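Local structure of fatty-acid-binding protein 1 (Arabidopsis thaliana, 4DOO) at residues E125-Q128 with S129-L133; L173-S176 with I177-Y181. The protein binds fatty acids, preferring saturated ones, within a chalcone-isomerase-like fold, and may take part in alpha-linolenic acid metabolism in the chloroplast. All blocks are in the same frame, centred on the assembly; numbering follows the deposited sequence.

How the contacts relate
In both contacts a helix ties its own successive turns together while its inward face packs on the rest of the fold. Coming from the N terminus, the chain runs through helix 100-118 and reaches contact 1, a local contact in and just after helix 124-131. It then makes the antiparallel strands 145-151, 155-160 and 163-169 before contact 2 forms within helix 171-182. The two follow in series, neither enclosing nor crossing the other, and neither closes a long loop. Their centres lie about 14 Å apart, yet they meet through side chains: Phe130 CE1 packs 3.7 Å from Ile177 CD1. Helices 124-131 and 171-182 are thereby joined beside the lauric acid pocket.

Contact 1: E125-Q128 with S129-L133; sequences ELLQ and SFTSL
Gln128 and Ser132 meet one turn apart near the C-terminal end of helix 124-131, and the glutamine can be followed outward atom by atom. Its CB lies against the next peptide, 3.2 Å from Ser129 N. CG, opposite the backbone N (chi1 -177°), sits beside the carbonyl carbon, and a bend at chi2 (52°) brings the amide back over Ser132. There NE2 comes 3.0 Å from Ser132 OG and brushes Thr131 CB and CG2, while OE1 accepts a hydrogen bond from a water that also bonds to Thr131 OG1. Beneath the amide, Gln128 O is gripped twice by Ser132, whose N and OG approach from opposite faces of the carbonyl plane, each at 2.9 Å. The Ser132 N bond is one of the regular helical i to i+4 links, as is that from Thr131 N to Leu127 O. Ser129 likewise turns its hydroxyl back onto the helix, pointing OG at Leu126 O, 2.5 Å away, a distance so short that its exact value is doubtful. On the inner side, Leu126 and Leu127 rest on Leu115 of helix 100-118, and Phe130 reaches the bound lauric acid. The chemistry thus divides largely by side, with Thr131 at the boundary: the Ser132 hydroxyl bonds Gln128 O and a water joins Gln128 OE1 to Thr131 OG1, while hydrocarbon faces the neighbouring helix and the fatty acid.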
loop_
_atom_site.group_PDB
_atom_site.type_symbol
_atom_site.label_atom_id
_atom_site.label_comp_id
_atom_site.label_asym_id
_atom_site.label_seq_id
_atom_site.Cartn_x
_atom_site.Cartn_y
_atom_site.Cartn_z
ATOM N N GLU A 125 -0.925 18.862 -10.489
ATOM C CA GLU A 125 -2.270 18.497 -10.923
ATOM C C GLU A 125 -2.578 17.041 -10.624
ATOM O O GLU A 125 -3.700 16.691 -10.264
ATOM C CB GLU A 125 -2.462 18.778 -12.420
ATOM C CG GLU A 125 -2.269 20.243 -12.806
ATOM C CD GLU A 125 -2.776 20.568 -14.203
ATOM O OE1 GLU A 125 -2.630 21.733 -14.635
ATOM O OE2 GLU A 125 -3.325 19.659 -14.864
ATOM N N LEU A 126 -1.576 16.186 -10.780
ATOM C CA LEU A 126 -1.752 14.771 -10.502
ATOM C C LEU A 126 -2.063 14.610 -9.018
ATOM O O LEU A 126 -3.022 13.931 -8.645
ATOM C CB LEU A 126 -0.480 13.995 -10.863
ATOM C CG LEU A 126 -0.526 12.493 -10.559
ATOM C CD1 LEU A 126 -1.736 11.875 -11.249
ATOM C CD2 LEU A 126 0.764 11.832 -11.024
ATOM N N LEU A 127 -1.255 15.249 -8.176
ATOM C CA LEU A 127 -1.455 15.183 -6.731
ATOM C C LEU A 127 -2.815 15.756 -6.356
ATOM O O LEU A 127 -3.437 15.301 -5.404
ATOM C CB LEU A 127 -0.355 15.953 -5.989
ATOM C CG LEU A 127 -0.456 15.959 -4.454
ATOM C CD1 LEU A 127 -0.395 14.530 -3.917
ATOM C CD2 LEU A 127 0.675 16.792 -3.865
ATOM N N GLN A 128 -3.278 16.753 -7.103
ATOM C CA GLN A 128 -4.572 17.355 -6.809
ATOM C C GLN A 128 -5.717 16.415 -7.174
ATOM O O GLN A 128 -6.757 16.415 -6.517
ATOM C CB GLN A 128 -4.732 18.687 -7.552
ATOM C CG GLN A 128 -6.031 19.418 -7.240
ATOM C CD GLN A 128 -6.271 19.584 -5.747
ATOM O OE1 GLN A 128 -5.436 20.136 -5.026
ATOM N NE2 GLN A 128 -7.417 19.103 -5.275
ATOM N N SER A 129 -5.531 15.613 -8.219
ATOM C CA SER A 129 -6.572 14.674 -8.626
ATOM C C SER A 129 -6.747 13.616 -7.540
ATOM O O SER A 129 -7.838 13.063 -7.359
ATOM C CB SER A 129 -6.211 14.006 -9.960
ATOM O OG SER A 129 -5.047 13.206 -9.850
ATOM N N PHE A 130 -5.666 13.333 -6.819
ATOM C CA PHE A 130 -5.711 12.355 -5.735
ATOM C C PHE A 130 -6.422 12.994 -4.546
ATOM O O PHE A 130 -7.348 12.421 -3.974
ATOM C CB PHE A 130 -4.296 11.937 -5.327
ATOM C CG PHE A 130 -4.259 10.940 -4.202
ATOM C CD1 PHE A 130 -4.806 9.669 -4.360
ATOM C CD2 PHE A 130 -3.683 11.274 -2.980
ATOM C CE1 PHE A 130 -4.781 8.741 -3.312
ATOM C CE2 PHE A 130 -3.652 10.358 -1.928
ATOM C CZ PHE A 130 -4.203 9.088 -2.097
ATOM N N THR A 131 -5.982 14.194 -4.185
ATOM C CA THR A 131 -6.570 14.936 -3.075
ATOM C C THR A 131 -8.084 15.080 -3.237
ATOM O O THR A 131 -8.843 14.892 -2.281
ATOM C CB THR A 131 -5.960 16.353 -2.978
ATOM O OG1 THR A 131 -4.557 16.252 -2.706
ATOM C CG2 THR A 131 -6.636 17.156 -1.865
ATOM N N SER A 132 -8.517 15.417 -4.450
ATOM C CA SER A 132 -9.933 15.607 -4.741
ATOM C C SER A 132 -10.796 14.388 -4.438
ATOM O O SER A 132 -12.006 14.511 -4.255
ATOM C CB SER A 132 -10.125 16.015 -6.207
ATOM O OG SER A 132 -9.523 17.272 -6.466
ATOM N N LEU A 133 -10.184 13.212 -4.392
ATOM C CA LEU A 133 -10.933 11.996 -4.101
ATOM C C LEU A 133 -11.529 12.052 -2.695
ATOM O O LEU A 133 -12.540 11.404 -2.413
ATOM C CB LEU A 133 -10.027 10.766 -4.224
ATOM C CG LEU A 133 -9.434 10.430 -5.598
ATOM C CD1 LEU A 133 -8.544 9.198 -5.471
ATOM C CD2 LEU A 133 -10.549 10.177 -6.607
HETATM O O HOH W 1 -3.290 18.499 -3.761
#

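Contact 2: L173-S176 with I177-Y181; sequences LCRS and ILDLY. With DAO (lauric acid), chain C.
The Arg175 guanidinium has the carboxylate of Asp179 at its edge: OD2 lies near the guanidinium plane, and the two flat groups are inclined by only 25°. The Arg175 NH1 to Asp179 OD2 separation of 3.9 Å makes this a long salt bridge, the i to i+4 pairing familiar along an alpha helix, here helix 171-182 of the chalcone-isomerase-like fold. Each has its stronger partner outside the segments: NH2 of Arg175 pairs with Asp78 on helix 76-82, and OD1 of Asp179 with Arg114 NE on helix 100-118. Phe118 adds a cation-pi contact to Arg175. The third flat group, the Tyr181 ring, carries Leu180 CB over one face, 4.1 Å above its plane and displaced toward the rim; Phe45 and Phe187 make edge-to-face contacts with the same ring.

The helix is held by its own backbone, with Ile177 N bonded to Leu173 O at 3.0 Å and Leu178 N to Cys174 O. Ser176 OG bonds back to Leu172 O. Apolar packing follows the same spacing: Ile177 CD1 lies 3.9 Å from Leu173 CD1 and as near to Leu173 CG, the two chains crossing at a slant. For Ile177, CG1 stands opposite the carbonyl carbon (chi1 -67°), which sets it against Leu173 O, and an extended chi2 of 176° carries CD1 on to the leucine. Both residues also rest on Leu156 of strand 155-160.

The last turn lines the fatty-acid pocket. Leu180 CD1 approaches C2 of lauric acid at 3.9 Å, and Tyr181 OH, hydrogen-bonded to the dodecanoate-binding Tyr43, lies 3.8 Å from lauric acid C3.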
loop_
_atom_site.group_PDB
_atom_site.type_symbol
_atom_site.label_atom_id
_atom_site.label_comp_id
_atom_site.label_asym_id
_atom_site.label_seq_id
_atom_site.Cartn_x
_atom_site.Cartn_y
_atom_site.Cartn_z
ATOM N N LEU A 173 1.242 7.662 -10.193
ATOM C CA LEU A 173 0.563 7.709 -8.901
ATOM C C LEU A 173 0.543 6.336 -8.229
ATOM O O LEU A 173 0.817 6.223 -7.036
ATOM C CB LEU A 173 -0.870 8.223 -9.065
ATOM C CG LEU A 173 -1.658 8.418 -7.766
ATOM C CD1 LEU A 173 -0.927 9.392 -6.851
ATOM C CD2 LEU A 173 -3.049 8.943 -8.092
ATOM N N CYS A 174 0.222 5.295 -8.994
ATOM C CA CYS A 174 0.186 3.946 -8.432
ATOM C C CYS A 174 1.535 3.580 -7.838
ATOM O O CYS A 174 1.621 3.106 -6.706
ATOM C CB CYS A 174 -0.187 2.920 -9.502
ATOM S SG CYS A 174 -1.924 2.928 -9.955
ATOM N N ARG A 175 2.589 3.814 -8.612
ATOM C CA ARG A 175 3.951 3.515 -8.190
ATOM C C ARG A 175 4.329 4.289 -6.931
ATOM O O ARG A 175 4.898 3.729 -5.991
ATOM C CB ARG A 175 4.918 3.881 -9.315
ATOM C CG ARG A 175 6.316 3.354 -9.144
ATOM C CD ARG A 175 6.331 1.843 -9.254
ATOM N NE ARG A 175 7.668 1.350 -9.556
ATOM C CZ ARG A 175 8.729 1.539 -8.779
ATOM N NH1 ARG A 175 8.621 2.208 -7.639
ATOM N NH2 ARG A 175 9.903 1.066 -9.154
ATOM N N SER A 176 4.017 5.581 -6.920
ATOM C CA SER A 176 4.341 6.438 -5.785
ATOM C C SER A 176 3.682 5.988 -4.486
ATOM O O SER A 176 4.344 5.870 -3.453
ATOM C CB SER A 176 3.940 7.883 -6.091
ATOM O OG SER A 176 4.643 8.379 -7.217
ATOM N N ILE A 177 2.380 5.740 -4.536
ATOM C CA ILE A 177 1.659 5.311 -3.345
ATOM C C ILE A 177 2.182 3.971 -2.830
ATOM O O ILE A 177 2.495 3.837 -1.649
ATOM C CB ILE A 177 0.143 5.228 -3.622
ATOM C CG1 ILE A 177 -0.403 6.641 -3.859
ATOM C CG2 ILE A 177 -0.579 4.593 -2.443
ATOM C CD1 ILE A 177 -1.861 6.690 -4.239
ATOM N N LEU A 178 2.288 2.985 -3.717
ATOM C CA LEU A 178 2.789 1.671 -3.325
ATOM C C LEU A 178 4.197 1.742 -2.753
ATOM O O LEU A 178 4.548 0.965 -1.871
ATOM C CB LEU A 178 2.790 0.714 -4.514
ATOM C CG LEU A 178 1.449 0.133 -4.956
ATOM C CD1 LEU A 178 1.652 -0.718 -6.202
ATOM C CD2 LEU A 178 0.859 -0.703 -3.825
ATOM N N ASP A 179 5.006 2.673 -3.253
ATOM C CA ASP A 179 6.382 2.798 -2.777
ATOM C C ASP A 179 6.455 3.145 -1.295
ATOM O O ASP A 179 7.435 2.818 -0.627
ATOM C CB ASP A 179 7.147 3.849 -3.595
ATOM C CG ASP A 179 8.650 3.781 -3.364
ATOM O OD1 ASP A 179 9.194 4.646 -2.643
ATOM O OD2 ASP A 179 9.282 2.845 -3.896
ATOM N N LEU A 180 5.418 3.803 -0.782
ATOM C CA LEU A 180 5.379 4.185 0.627
ATOM C C LEU A 180 5.283 2.971 1.534
ATOM O O LEU A 180 5.732 3.002 2.678
ATOM C CB LEU A 180 4.167 5.083 0.908
ATOM C CG LEU A 180 4.157 6.467 0.268
ATOM C CD1 LEU A 180 2.820 7.153 0.547
ATOM C CD2 LEU A 180 5.319 7.287 0.826
ATOM N N TYR A 181 4.677 1.908 1.018
ATOM C CA TYR A 181 4.474 0.692 1.791
ATOM C C TYR A 181 5.451 -0.449 1.496
ATOM O O TYR A 181 5.853 -1.174 2.408
ATOM C CB TYR A 181 3.035 0.203 1.572
ATOM C CG TYR A 181 1.987 1.242 1.931
ATOM C CD1 TYR A 181 1.619 1.462 3.261
ATOM C CD2 TYR A 181 1.402 2.033 0.945
ATOM C CE1 TYR A 181 0.690 2.452 3.599
ATOM C CE2 TYR A 181 0.476 3.025 1.266
ATOM C CZ TYR A 181 0.126 3.229 2.593
ATOM O OH TYR A 181 -0.783 4.219 2.902
HETATM O O1 DAO C . 0.922 9.564 4.580
HETATM O O2 DAO C . 0.254 7.619 5.378
HETATM C C1 DAO C . 0.402 8.431 4.433
HETATM C C2 DAO C . -0.081 8.031 3.057
HETATM C C3 DAO C . -1.599 7.964 3.044
HETATM C C4 DAO C . -2.131 7.750 1.619
HETATM C C5 DAO C . -3.616 7.381 1.636
HETATM C C6 DAO C . -4.497 8.619 1.778
HETATM C C7 DAO C . -5.835 8.277 2.413
HETATM C C8 DAO C . -6.488 9.535 2.964
HETATM C C9 DAO C . -7.747 9.206 3.746
HETATM C C10 DAO C . -8.428 10.487 4.218
HETATM C C11 DAO C . -9.934 10.281 4.346
HETATM C C12 DAO C . -10.580 11.473 5.018
#